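Titin (Homo sapiens, PDB 5JDD) forms giant filaments of striated muscle, in which tandem immunoglobulin domains of the I-band probably act as an elastic spring. Local coordinates at residues V13-L16 with T20-F23; C112-F117 with F162-D167; V119-L124 with F136-Q141; L147-T152 with A171-T176. All blocks are in the same frame, centred on the assembly; numbering follows the deposited sequence. Where two conformers were deposited one is given.

Contact 1. Residues V13-L16 with T20-F23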
loop_
_atom_site.group_PDB
_atom_site.type_symbol
_atom_site.label_atom_id
_atom_site.label_comp_id
_atom_site.label_asym_id
_atom_site.label_seq_id
_atom_site.Cartn_x
_atom_site.Cartn_y
_atom_site.Cartn_z
ATOM N N VAL A 13 -3.176 -32.530 4.708
ATOM C CA VAL A 13 -3.381 -31.252 5.375
ATOM C C VAL A 13 -2.835 -30.148 4.486
ATOM O O VAL A 13 -1.730 -30.274 3.947
ATOM C CB VAL A 13 -2.577 -31.179 6.687
ATOM C CG1 VAL A 13 -2.733 -29.805 7.346
ATOM C CG2 VAL A 13 -2.994 -32.266 7.629
ATOM N N THR A 14 -3.603 -29.068 4.342
ATOM C CA THR A 14 -3.115 -27.849 3.720
ATOM C C THR A 14 -3.179 -26.780 4.794
ATOM O O THR A 14 -4.235 -26.570 5.393
ATOM C CB THR A 14 -3.988 -27.446 2.534
ATOM O OG1 THR A 14 -3.877 -28.444 1.514
ATOM C CG2 THR A 14 -3.541 -26.107 1.966
ATOM N N ALA A 15 -2.059 -26.113 5.059
ATOM C CA ALA A 15 -2.003 -25.133 6.128
ATOM C C ALA A 15 -0.999 -24.037 5.816
ATOM O O ALA A 15 -0.065 -24.227 5.027
ATOM C CB ALA A 15 -1.639 -25.805 7.445
ATOM N N LEU A 16 -1.195 -22.888 6.449
ATOM C CA LEU A 16 -0.289 -21.764 6.306
ATOM C C LEU A 16 1.024 -22.011 7.031
ATOM O O LEU A 16 1.053 -22.649 8.086
ATOM C CB LEU A 16 -0.949 -20.493 6.839
ATOM C CG LEU A 16 -1.795 -19.779 5.792
ATOM C CD1 LEU A 16 -2.799 -18.836 6.437
ATOM C CD2 LEU A 16 -0.870 -19.010 4.861
ATOM N N THR A 20 0.434 -24.995 13.314
ATOM C CA THR A 20 0.653 -26.304 13.907
ATOM C C THR A 20 -0.422 -27.235 13.363
ATOM O O THR A 20 -1.617 -26.909 13.408
ATOM C CB THR A 20 0.583 -26.239 15.431
ATOM O OG1 THR A 20 1.708 -25.493 15.912
ATOM C CG2 THR A 20 0.608 -27.648 16.034
ATOM N N VAL A 21 -0.001 -28.388 12.847
ATOM C CA VAL A 21 -0.906 -29.326 12.185
ATOM C C VAL A 21 -0.674 -30.734 12.717
ATOM O O VAL A 21 0.293 -30.975 13.447
ATOM C CB VAL A 21 -0.701 -29.338 10.660
ATOM C CG1 VAL A 21 -0.902 -27.944 10.092
ATOM C CG2 VAL A 21 0.696 -29.871 10.303
ATOM N N ALA A 22 -1.553 -31.664 12.360
ATOM C CA ALA A 22 -1.390 -33.048 12.812
ATOM C C ALA A 22 -1.839 -34.054 11.775
ATOM O O ALA A 22 -2.714 -33.778 10.958
ATOM C CB ALA A 22 -2.146 -33.280 14.118
ATOM N N PHE A 23 -1.225 -35.231 11.820
ATOM C CA PHE A 23 -1.701 -36.395 11.088
ATOM C C PHE A 23 -2.128 -37.420 12.123
ATOM O O PHE A 23 -1.559 -37.471 13.220
ATOM C CB PHE A 23 -0.584 -36.984 10.227
ATOM C CG PHE A 23 -0.174 -36.113 9.072
ATOM C CD1 PHE A 23 -0.949 -36.059 7.920
ATOM C CD2 PHE A 23 0.984 -35.345 9.130
ATOM C CE1 PHE A 23 -0.580 -35.253 6.846
ATOM C CE2 PHE A 23 1.362 -34.543 8.056
ATOM C CZ PHE A 23 0.581 -34.497 6.915
#

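Contact 2. Residues C112-F117 with F162-D167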
loop_
_atom_site.group_PDB
_atom_site.type_symbol
_atom_site.label_atom_id
_atom_site.label_comp_id
_atom_site.label_asym_id
_atom_site.label_seq_id
_atom_site.Cartn_x
_atom_site.Cartn_y
_atom_site.Cartn_z
ATOM N N CYS A 112 -1.339 -3.472 -4.249
ATOM C CA CYS A 112 -1.006 -4.834 -4.630
ATOM C C CYS A 112 -2.067 -5.783 -4.103
ATOM O O CYS A 112 -2.923 -5.392 -3.299
ATOM C CB CYS A 112 0.379 -5.236 -4.107
ATOM S SG CYS A 112 0.524 -5.366 -2.294
ATOM N N GLU A 113 -2.012 -7.032 -4.545
ATOM C CA GLU A 113 -2.905 -8.061 -4.026
ATOM C C GLU A 113 -2.044 -9.190 -3.504
ATOM O O GLU A 113 -0.983 -9.477 -4.069
ATOM C CB GLU A 113 -3.904 -8.541 -5.092
ATOM C CG GLU A 113 -4.879 -7.429 -5.506
ATOM C CD GLU A 113 -5.823 -7.776 -6.654
ATOM O OE1 GLU A 113 -6.033 -8.971 -6.968
ATOM O OE2 GLU A 113 -6.378 -6.819 -7.242
ATOM N N VAL A 114 -2.483 -9.780 -2.400
ATOM C CA VAL A 114 -1.753 -10.842 -1.740
ATOM C C VAL A 114 -2.575 -12.134 -1.713
ATOM O O VAL A 114 -3.770 -12.138 -2.012
ATOM C CB VAL A 114 -1.302 -10.422 -0.311
ATOM C CG1 VAL A 114 -0.437 -9.157 -0.376
ATOM C CG2 VAL A 114 -2.508 -10.203 0.593
ATOM N N SER A 115 -1.920 -13.224 -1.336
ATOM C CA SER A 115 -2.474 -14.568 -1.469
ATOM C C SER A 115 -3.524 -14.935 -0.422
ATOM O O SER A 115 -4.326 -15.851 -0.630
ATOM C CB SER A 115 -1.332 -15.577 -1.409
ATOM O OG SER A 115 -0.583 -15.403 -0.218
ATOM N N HIS A 116 -3.500 -14.245 0.716
ATOM C CA HIS A 116 -4.338 -14.615 1.853
ATOM C C HIS A 116 -4.954 -13.411 2.545
ATOM O O HIS A 116 -4.415 -12.304 2.497
ATOM C CB HIS A 116 -3.510 -15.407 2.873
ATOM C CG HIS A 116 -3.070 -16.740 2.371
ATOM N ND1 HIS A 116 -1.943 -16.910 1.594
ATOM C CD2 HIS A 116 -3.617 -17.969 2.517
ATOM C CE1 HIS A 116 -1.816 -18.191 1.286
ATOM N NE2 HIS A 116 -2.821 -18.852 1.833
ATOM N N PHE A 117 -6.099 -13.628 3.179
ATOM C CA PHE A 117 -6.687 -12.614 4.038
ATOM C C PHE A 117 -5.873 -12.445 5.312
ATOM O O PHE A 117 -5.127 -13.343 5.722
ATOM C CB PHE A 117 -8.131 -12.993 4.390
ATOM C CG PHE A 117 -9.061 -12.944 3.217
ATOM C CD1 PHE A 117 -9.701 -11.760 2.871
ATOM C CD2 PHE A 117 -9.277 -14.078 2.439
ATOM C CE1 PHE A 117 -10.547 -11.707 1.767
ATOM C CE2 PHE A 117 -10.122 -14.032 1.331
ATOM C CZ PHE A 117 -10.762 -12.846 0.999
ATOM N N PHE A 162 5.830 -3.147 -0.581
ATOM C CA PHE A 162 4.946 -3.884 0.315
ATOM C C PHE A 162 5.591 -5.219 0.666
ATOM O O PHE A 162 6.030 -5.954 -0.221
ATOM C CB PHE A 162 3.573 -4.140 -0.316
ATOM C CG PHE A 162 2.598 -4.750 0.647
ATOM C CD1 PHE A 162 2.441 -6.124 0.722
ATOM C CD2 PHE A 162 1.900 -3.955 1.534
ATOM C CE1 PHE A 162 1.565 -6.696 1.639
ATOM C CE2 PHE A 162 1.024 -4.511 2.453
ATOM C CZ PHE A 162 0.848 -5.894 2.512
ATOM N N VAL A 163 5.673 -5.521 1.962
ATOM C CA VAL A 163 6.219 -6.796 2.431
ATOM C C VAL A 163 5.095 -7.763 2.775
ATOM O O VAL A 163 4.215 -7.453 3.581
ATOM C CB VAL A 163 7.115 -6.609 3.663
ATOM C CG1 VAL A 163 7.712 -7.947 4.093
ATOM C CG2 VAL A 163 8.226 -5.603 3.364
ATOM N N CYS A 164 5.146 -8.942 2.161
ATOM C CA CYS A 164 4.116 -9.957 2.327
ATOM C C CYS A 164 4.786 -11.273 2.699
ATOM O O CYS A 164 5.278 -12.005 1.826
ATOM C CB CYS A 164 3.362 -10.098 1.003
ATOM S SG CYS A 164 2.117 -11.387 0.937
ATOM N N GLY A 165 4.823 -11.574 3.992
ATOM C CA GLY A 165 5.599 -12.712 4.469
ATOM C C GLY A 165 7.051 -12.588 4.029
ATOM O O GLY A 165 7.721 -11.586 4.317
ATOM N N ASN A 166 7.530 -13.591 3.300
ATOM C CA ASN A 166 8.895 -13.580 2.790
ATOM C C ASN A 166 8.995 -13.093 1.350
ATOM O O ASN A 166 10.069 -13.139 0.743
ATOM C CB ASN A 166 9.505 -14.974 2.950
ATOM C CG ASN A 166 9.510 -15.416 4.381
ATOM O OD1 ASN A 166 9.880 -14.647 5.268
ATOM N ND2 ASN A 166 9.055 -16.640 4.633
ATOM N N ASP A 167 7.867 -12.614 0.819
ATOM C CA ASP A 167 7.780 -12.040 -0.522
ATOM C C ASP A 167 7.754 -10.511 -0.339
ATOM O O ASP A 167 7.409 -9.999 0.736
ATOM C CB ASP A 167 6.480 -12.511 -1.214
ATOM C CG ASP A 167 6.578 -12.548 -2.754
ATOM O OD1 ASP A 167 7.615 -12.125 -3.315
ATOM O OD2 ASP A 167 5.603 -13.010 -3.412
#

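Contact 3. Residues V119-L124 with F136-Q141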
loop_
_atom_site.group_PDB
_atom_site.type_symbol
_atom_site.label_atom_id
_atom_site.label_comp_id
_atom_site.label_asym_id
_atom_site.label_seq_id
_atom_site.Cartn_x
_atom_site.Cartn_y
_atom_site.Cartn_z
ATOM N N VAL A 119 -3.321 -10.539 6.062
ATOM C CA VAL A 119 -1.900 -10.213 5.998
ATOM C C VAL A 119 -1.750 -8.795 6.532
ATOM O O VAL A 119 -2.446 -7.894 6.078
ATOM C CB VAL A 119 -1.362 -10.274 4.554
ATOM C CG1 VAL A 119 0.061 -9.733 4.483
ATOM C CG2 VAL A 119 -1.413 -11.704 4.037
ATOM N N PRO A 120 -0.864 -8.593 7.521
ATOM C CA PRO A 120 -0.728 -7.229 8.049
ATOM C C PRO A 120 -0.119 -6.267 7.038
ATOM O O PRO A 120 0.693 -6.651 6.196
ATOM C CB PRO A 120 0.212 -7.396 9.247
ATOM C CG PRO A 120 0.950 -8.669 8.989
ATOM C CD PRO A 120 0.040 -9.550 8.183
ATOM N N SER A 121 -0.542 -5.013 7.108
ATOM C CA SER A 121 0.062 -3.974 6.284
ATOM C C SER A 121 1.527 -3.774 6.632
ATOM O O SER A 121 1.873 -3.576 7.795
ATOM C CB SER A 121 -0.649 -2.650 6.518
ATOM O OG SER A 121 -1.999 -2.729 6.134
ATOM N N MET A 122 2.385 -3.781 5.619
ATOM C CA MET A 122 3.786 -3.426 5.830
ATOM C C MET A 122 4.331 -2.713 4.610
ATOM O O MET A 122 4.637 -3.344 3.600
ATOM C CB MET A 122 4.635 -4.662 6.133
ATOM C CG MET A 122 6.108 -4.327 6.437
ATOM S SD MET A 122 6.342 -3.179 7.820
ATOM C CE MET A 122 5.703 -4.138 9.186
ATOM N N TRP A 123 4.451 -1.394 4.722
ATOM C CA TRP A 123 4.898 -0.546 3.624
ATOM C C TRP A 123 6.210 0.132 3.965
ATOM O O TRP A 123 6.370 0.677 5.057
ATOM C CB TRP A 123 3.848 0.532 3.354
ATOM C CG TRP A 123 2.566 0.008 2.776
ATOM C CD1 TRP A 123 1.441 -0.365 3.459
ATOM C CD2 TRP A 123 2.288 -0.204 1.391
ATOM N NE1 TRP A 123 0.474 -0.794 2.574
ATOM C CE2 TRP A 123 0.963 -0.697 1.297
ATOM C CE3 TRP A 123 3.023 -0.012 0.220
ATOM C CZ2 TRP A 123 0.362 -1.008 0.070
ATOM C CZ3 TRP A 123 2.426 -0.312 -0.999
ATOM C CH2 TRP A 123 1.109 -0.810 -1.063
ATOM N N LEU A 124 7.140 0.126 3.013
ATOM C CA LEU A 124 8.425 0.793 3.193
ATOM C C LEU A 124 8.599 1.883 2.150
ATOM O O LEU A 124 8.087 1.770 1.033
ATOM C CB LEU A 124 9.588 -0.195 3.039
ATOM C CG LEU A 124 9.450 -1.600 3.614
ATOM C CD1 LEU A 124 10.718 -2.409 3.311
ATOM C CD2 LEU A 124 9.202 -1.541 5.115
ATOM N N PHE A 136 0.124 9.680 4.761
ATOM C CA PHE A 136 0.085 8.306 4.266
ATOM C C PHE A 136 -1.161 7.589 4.752
ATOM O O PHE A 136 -1.327 7.372 5.951
ATOM C CB PHE A 136 1.310 7.525 4.743
ATOM C CG PHE A 136 2.610 8.035 4.203
ATOM C CD1 PHE A 136 2.940 7.848 2.866
ATOM C CD2 PHE A 136 3.522 8.667 5.036
ATOM C CE1 PHE A 136 4.146 8.304 2.366
ATOM C CE2 PHE A 136 4.728 9.127 4.543
ATOM C CZ PHE A 136 5.041 8.945 3.206
ATOM N N LYS A 137 -2.037 7.222 3.822
ATOM C CA LYS A 137 -3.224 6.439 4.145
ATOM C C LYS A 137 -2.929 4.988 3.781
ATOM O O LYS A 137 -2.573 4.683 2.646
ATOM C CB LYS A 137 -4.435 6.966 3.370
ATOM C CG LYS A 137 -5.694 6.125 3.493
ATOM C CD LYS A 137 -6.421 6.357 4.800
ATOM C CE LYS A 137 -7.803 5.717 4.753
ATOM N NZ LYS A 137 -8.506 6.064 3.482
ATOM N N ILE A 138 -3.044 4.101 4.759
ATOM C CA ILE A 138 -2.764 2.691 4.560
ATOM C C ILE A 138 -4.072 1.917 4.676
ATOM O O ILE A 138 -4.774 2.005 5.687
ATOM C CB ILE A 138 -1.704 2.209 5.577
ATOM C CG1 ILE A 138 -0.358 2.862 5.246
ATOM C CG2 ILE A 138 -1.552 0.690 5.539
ATOM C CD1 ILE A 138 0.732 2.633 6.289
ATOM N N VAL A 139 -4.407 1.172 3.629
ATOM C CA VAL A 139 -5.721 0.542 3.523
ATOM C C VAL A 139 -5.574 -0.954 3.269
ATOM O O VAL A 139 -4.687 -1.381 2.523
ATOM C CB VAL A 139 -6.546 1.163 2.378
ATOM C CG1 VAL A 139 -7.945 0.566 2.325
ATOM C CG2 VAL A 139 -6.643 2.685 2.543
ATOM N N VAL A 140 -6.427 -1.749 3.909
ATOM C CA VAL A 140 -6.566 -3.163 3.567
ATOM C C VAL A 140 -8.008 -3.411 3.157
ATOM O O VAL A 140 -8.942 -3.027 3.869
ATOM C CB VAL A 140 -6.241 -4.066 4.752
ATOM C CG1 VAL A 140 -6.347 -5.540 4.341
ATOM C CG2 VAL A 140 -4.858 -3.749 5.287
ATOM N N GLN A 141 -8.199 -4.042 2.003
ATOM C CA GLN A 141 -9.528 -4.449 1.578
ATOM C C GLN A 141 -9.475 -5.919 1.195
ATOM O O GLN A 141 -9.307 -6.268 0.018
ATOM C CB GLN A 141 -10.025 -3.572 0.422
ATOM C CG GLN A 141 -10.211 -2.108 0.842
ATOM C CD GLN A 141 -10.791 -1.227 -0.247
ATOM O OE1 GLN A 141 -11.371 -1.711 -1.218
ATOM N NE2 GLN A 141 -10.645 0.082 -0.080
HETATM O O HOH W 1 -2.084 -2.288 3.428
#

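Contact 4. Residues L147-T152 with A171-T176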
loop_
_atom_site.group_PDB
_atom_site.type_symbol
_atom_site.label_atom_id
_atom_site.label_comp_id
_atom_site.label_asym_id
_atom_site.label_seq_id
_atom_site.Cartn_x
_atom_site.Cartn_y
_atom_site.Cartn_z
ATOM N N LEU A 147 -1.607 1.890 -0.554
ATOM C CA LEU A 147 -0.915 3.019 0.064
ATOM C C LEU A 147 -1.309 4.259 -0.714
ATOM O O LEU A 147 -1.096 4.338 -1.926
ATOM C CB LEU A 147 0.602 2.838 0.005
ATOM C CG LEU A 147 1.435 4.031 0.506
ATOM C CD1 LEU A 147 1.235 4.219 2.001
ATOM C CD2 LEU A 147 2.913 3.829 0.212
ATOM N N ILE A 148 -1.915 5.218 -0.023
ATOM C CA ILE A 148 -2.298 6.480 -0.642
ATOM C C ILE A 148 -1.422 7.594 -0.079
ATOM O O ILE A 148 -1.307 7.750 1.144
ATOM C CB ILE A 148 -3.774 6.778 -0.401
ATOM C CG1 ILE A 148 -4.625 5.672 -1.028
ATOM C CG2 ILE A 148 -4.154 8.129 -0.981
ATOM C CD1 ILE A 148 -5.980 5.516 -0.395
ATOM N N ILE A 149 -0.768 8.327 -0.976
ATOM C CA ILE A 149 0.149 9.396 -0.585
ATOM C C ILE A 149 -0.455 10.733 -0.965
ATOM O O ILE A 149 -0.608 11.045 -2.147
ATOM C CB ILE A 149 1.527 9.230 -1.254
ATOM C CG1 ILE A 149 2.092 7.838 -0.971
ATOM C CG2 ILE A 149 2.505 10.281 -0.748
ATOM C CD1 ILE A 149 3.376 7.550 -1.716
ATOM N N MET A 150 -0.795 11.526 0.045
ATOM C CA MET A 150 -1.464 12.803 -0.181
ATOM C C MET A 150 -0.488 13.938 -0.440
ATOM O O MET A 150 0.648 13.909 0.027
ATOM C CB MET A 150 -2.306 13.181 1.045
ATOM C CG MET A 150 -3.269 12.118 1.536
ATOM S SD MET A 150 -4.487 11.676 0.295
ATOM C CE MET A 150 -5.263 13.264 0.006
ATOM N N ASN A 151 -0.950 14.932 -1.190
ATOM C CA ASN A 151 -0.223 16.190 -1.368
ATOM C C ASN A 151 1.243 15.967 -1.722
ATOM O O ASN A 151 2.147 16.413 -1.010
ATOM C CB ASN A 151 -0.342 17.059 -0.111
ATOM C CG ASN A 151 0.198 18.464 -0.319
ATOM O OD1 ASN A 151 0.259 18.961 -1.447
ATOM N ND2 ASN A 151 0.605 19.107 0.770
ATOM N N THR A 152 1.477 15.269 -2.827
ATOM C CA THR A 152 2.838 14.870 -3.175
ATOM C C THR A 152 3.771 16.047 -3.412
ATOM O O THR A 152 3.370 17.121 -3.885
ATOM C CB THR A 152 2.895 13.950 -4.402
ATOM O OG1 THR A 152 2.259 14.592 -5.515
ATOM C CG2 THR A 152 2.217 12.605 -4.101
ATOM N N ALA A 171 7.623 -0.580 -6.258
ATOM C CA ALA A 171 7.394 0.272 -7.417
ATOM C C ALA A 171 7.858 1.671 -7.077
ATOM O O ALA A 171 8.003 2.013 -5.902
ATOM C CB ALA A 171 5.911 0.271 -7.825
ATOM N N THR A 172 8.075 2.491 -8.096
ATOM C CA THR A 172 8.563 3.846 -7.872
ATOM C C THR A 172 7.503 4.903 -8.118
ATOM O O THR A 172 6.629 4.748 -8.976
ATOM C CB THR A 172 9.756 4.182 -8.769
ATOM O OG1 THR A 172 9.351 4.137 -10.145
ATOM C CG2 THR A 172 10.883 3.204 -8.523
ATOM N N LEU A 173 7.593 5.974 -7.344
ATOM C CA LEU A 173 6.816 7.187 -7.550
ATOM C C LEU A 173 7.771 8.263 -8.033
ATOM O O LEU A 173 8.831 8.492 -7.428
ATOM C CB LEU A 173 6.173 7.645 -6.241
ATOM C CG LEU A 173 5.545 9.046 -6.272
ATOM C CD1 LEU A 173 4.411 9.118 -7.270
ATOM C CD2 LEU A 173 5.036 9.412 -4.892
ATOM N N THR A 174 7.409 8.908 -9.135
ATOM C CA THR A 174 8.099 10.093 -9.605
ATOM C C THR A 174 7.127 11.267 -9.555
ATOM O O THR A 174 6.129 11.269 -10.260
ATOM C CB THR A 174 8.589 9.902 -11.045
ATOM O OG1 THR A 174 9.411 8.724 -11.120
ATOM C CG2 THR A 174 9.377 11.114 -11.506
ATOM N N VAL A 175 7.402 12.240 -8.696
ATOM C CA VAL A 175 6.554 13.422 -8.572
ATOM C C VAL A 175 7.031 14.491 -9.556
ATOM O O VAL A 175 8.180 14.929 -9.501
ATOM C CB VAL A 175 6.563 13.950 -7.138
ATOM C CG1 VAL A 175 5.656 15.176 -7.013
ATOM C CG2 VAL A 175 6.093 12.860 -6.194
ATOM N N THR A 176 6.147 14.885 -10.464
ATOM C CA THR A 176 6.522 15.736 -11.588
ATOM C C THR A 176 6.171 17.202 -11.352
ATOM O O THR A 176 5.218 17.520 -10.632
ATOM C CB THR A 176 5.875 15.228 -12.890
ATOM O OG1 THR A 176 4.464 15.118 -12.700
ATOM C CG2 THR A 176 6.442 13.863 -13.272
#

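Contact 1. Residues V13-L16 with T20-F23
V13 and A15 meet V21 and F23 across one flank of the beta sandwich of an I-set immunoglobulin domain, where the edge strand 13-16 (A') faces the start of strand 21-27 (B) in the opposite sheet. The short pieces 13-16 and 21-23 run nearly antiparallel, at 166°, with their axes 8.4 Å apart; no hydrogen bond links them, and the side chains meet through apolar groups. V13 lies near two side chains, and its first torsion divides its branches between them. With CG1 trans to the backbone N (chi1 177°), that methyl meets V21 CG1 at 3.8 Å, while CG2 comes within 3.9 Å of F23 CE1, approaching the ring obliquely, and also rests near A22 O. Beta-branched valines suit extended strands; the contact lies near the surface, with F23 as its buried member. Further out, V13 and A15 are held by backbone bonds to K85, F87 and E89 of strand 80-89, the parallel A'-G pairing of I-set domains. V21 bonds instead to L62 of its own sheet, and the F23 ring meets that of Y73 with planes inclined at about 30°. The short side chain of A15 points at V21, and its CB lies 3.5 Å from V21 CG1, slightly tighter than usual van der Waals contact.

Contact 2. Residues C112-F117 with F162-D167
Just past the place where V114 packs on C164, the hydroxyl OG of S115 is gripped twice: at 2.7 Å by ND1 of H116, with either atom able to be the donor, and by the backbone N of H92. The other ring nitrogen of H116, NE2, is bonded to E89 OE1, so the imidazole links to the end of the last strand of the preceding domain. Behind this polar end the contact becomes buried and apolar. C112 SG approaches the F162 ring obliquely, 4.1 Å from its centroid and 31° off the normal, a cysteine sulfur-aromatic contact. These two positions, on the B and F strands of the immunoglobulin fold, are those that in many relatives carry the disulfide between the sheets; here a phenylalanine occupies the F-strand place, and its ring packs against the cysteine and V114 of the facing sheet. V114 CG1 touches both F162 CE1 and C164 SG, 3.6 Å from the sulfur. C164 directs that sulfur into the core with SG trans to its backbone N (chi1 176°). A type II' turn from C164 to D167 follows, with G165 at the positive phi that favours glycine. Strands 112-114 and 162-164 run almost parallel, at 7°, in facing sheets: 108-114 lies between 93-95 and 144-149, and 158-164 between 167-176 and 123-125.

Contact 3. Residues V119-L124 with F136-Q141
I138 reaches from strand 136-141 toward S121 and W123, and its side chain can be followed branch by branch. At CB it divides. The CG2 methyl turns to the serine, 3.6 Å from S121 CB and 3.5 Å from S121 OG, and also meets W123 CD1 at 3.8 Å, coming obliquely to the indole. The other branch, with CG1 trans to the carbonyl carbon (chi1 -68°), runs past the tryptophan in the reverse direction: CG1 is 4.1 Å from W123 CD1, and the terminal CD1 lies near the same ring atom. A branched aliphatic chain thus packs obliquely on the CD1-NE1 part of the indole, while the short serine side chain lets its CB and OG both rest against the CG2 methyl. S121 OG is also tightly packed against V140 CG2, at 3.2 Å. No direct hydrogen bond crosses here; one water makes the polar link. It accepts from W123 NE1 at 3.1 Å, lying at the edge of the indole and in its plane, donates to V139 O, and shares a bond of undecided direction with S121 OG at 2.7 Å. The indole N-H, belonging to a buried residue, is satisfied in this way. Deeper in, the W123 ring meets F162 edge-to-face and packs on L147. A tryptophan on strand C, packed between the two sheets, is the hallmark of the immunoglobulin core, and here the D strand adds I138 obliquely beside it.

Contact 4. Residues L147-T152 with A171-T176
L173, the first residue of segment 171-176, in strand 167-176, to touch the other segment, reaches toward I149 tip to tip, with CD2 4.0 Å from I149 CD1. Its CG is trans to the backbone N (chi1 169°), which carries the isobutyl group into the sandwich interior, where it also packs on I100, V102, A108 and F110. The same CD2 approaches T152 CG2 more loosely, at 4.3 Å. The leucine and isoleucine chains are long enough for their end methyls to meet between the sheets. The segments belong to the E strand and the turn after it, and to the G strand of the immunoglobulin beta sandwich; the two strands lie in opposite sheets. Two residues on, V175 again faces inward and straddles T152: its CG2 is 3.8 Å from T152 CB, and its CG1 is 3.8 Å from T152 OG1. That hydroxyl is not left to the valine, since it hydrogen-bonds to K106 O; threonine therefore offers a methyl to the core and a satisfied polar atom within the same buried side chain. The backbone N of V175 is bonded to OG of S157, just ahead of the neighbouring strand 158-164. At T176 the chain leaves the contact, and OG1 makes hydrogen bonds to V102 O of the same domain and to Y203 OH of the following one, both weak.

Overall arrangement
The three immunoglobulin domains lie end to end, and contact 1 belongs to the first, contacts 2 to 4 to the second. Contact 1 nevertheless touches contact 2 across the domain junction, where L16 CD2 lies 3.6 Å from H116 NE2; their centres are about 21 Å apart. Within the second domain, contacts 2 and 3 are neighbours, centres about 10 Å apart, joined through a probable hydrogen bond from V163 N to M122 O. Contacts 3 and 4 follow at about 15 Å between centres, coupled by K137 O and I148 N in one sheet. Contacts 2 and 4 lie about 21 Å apart between centres, toward opposite ends of this domain, while contacts 1 and 4 are separated by about 41 Å between centres.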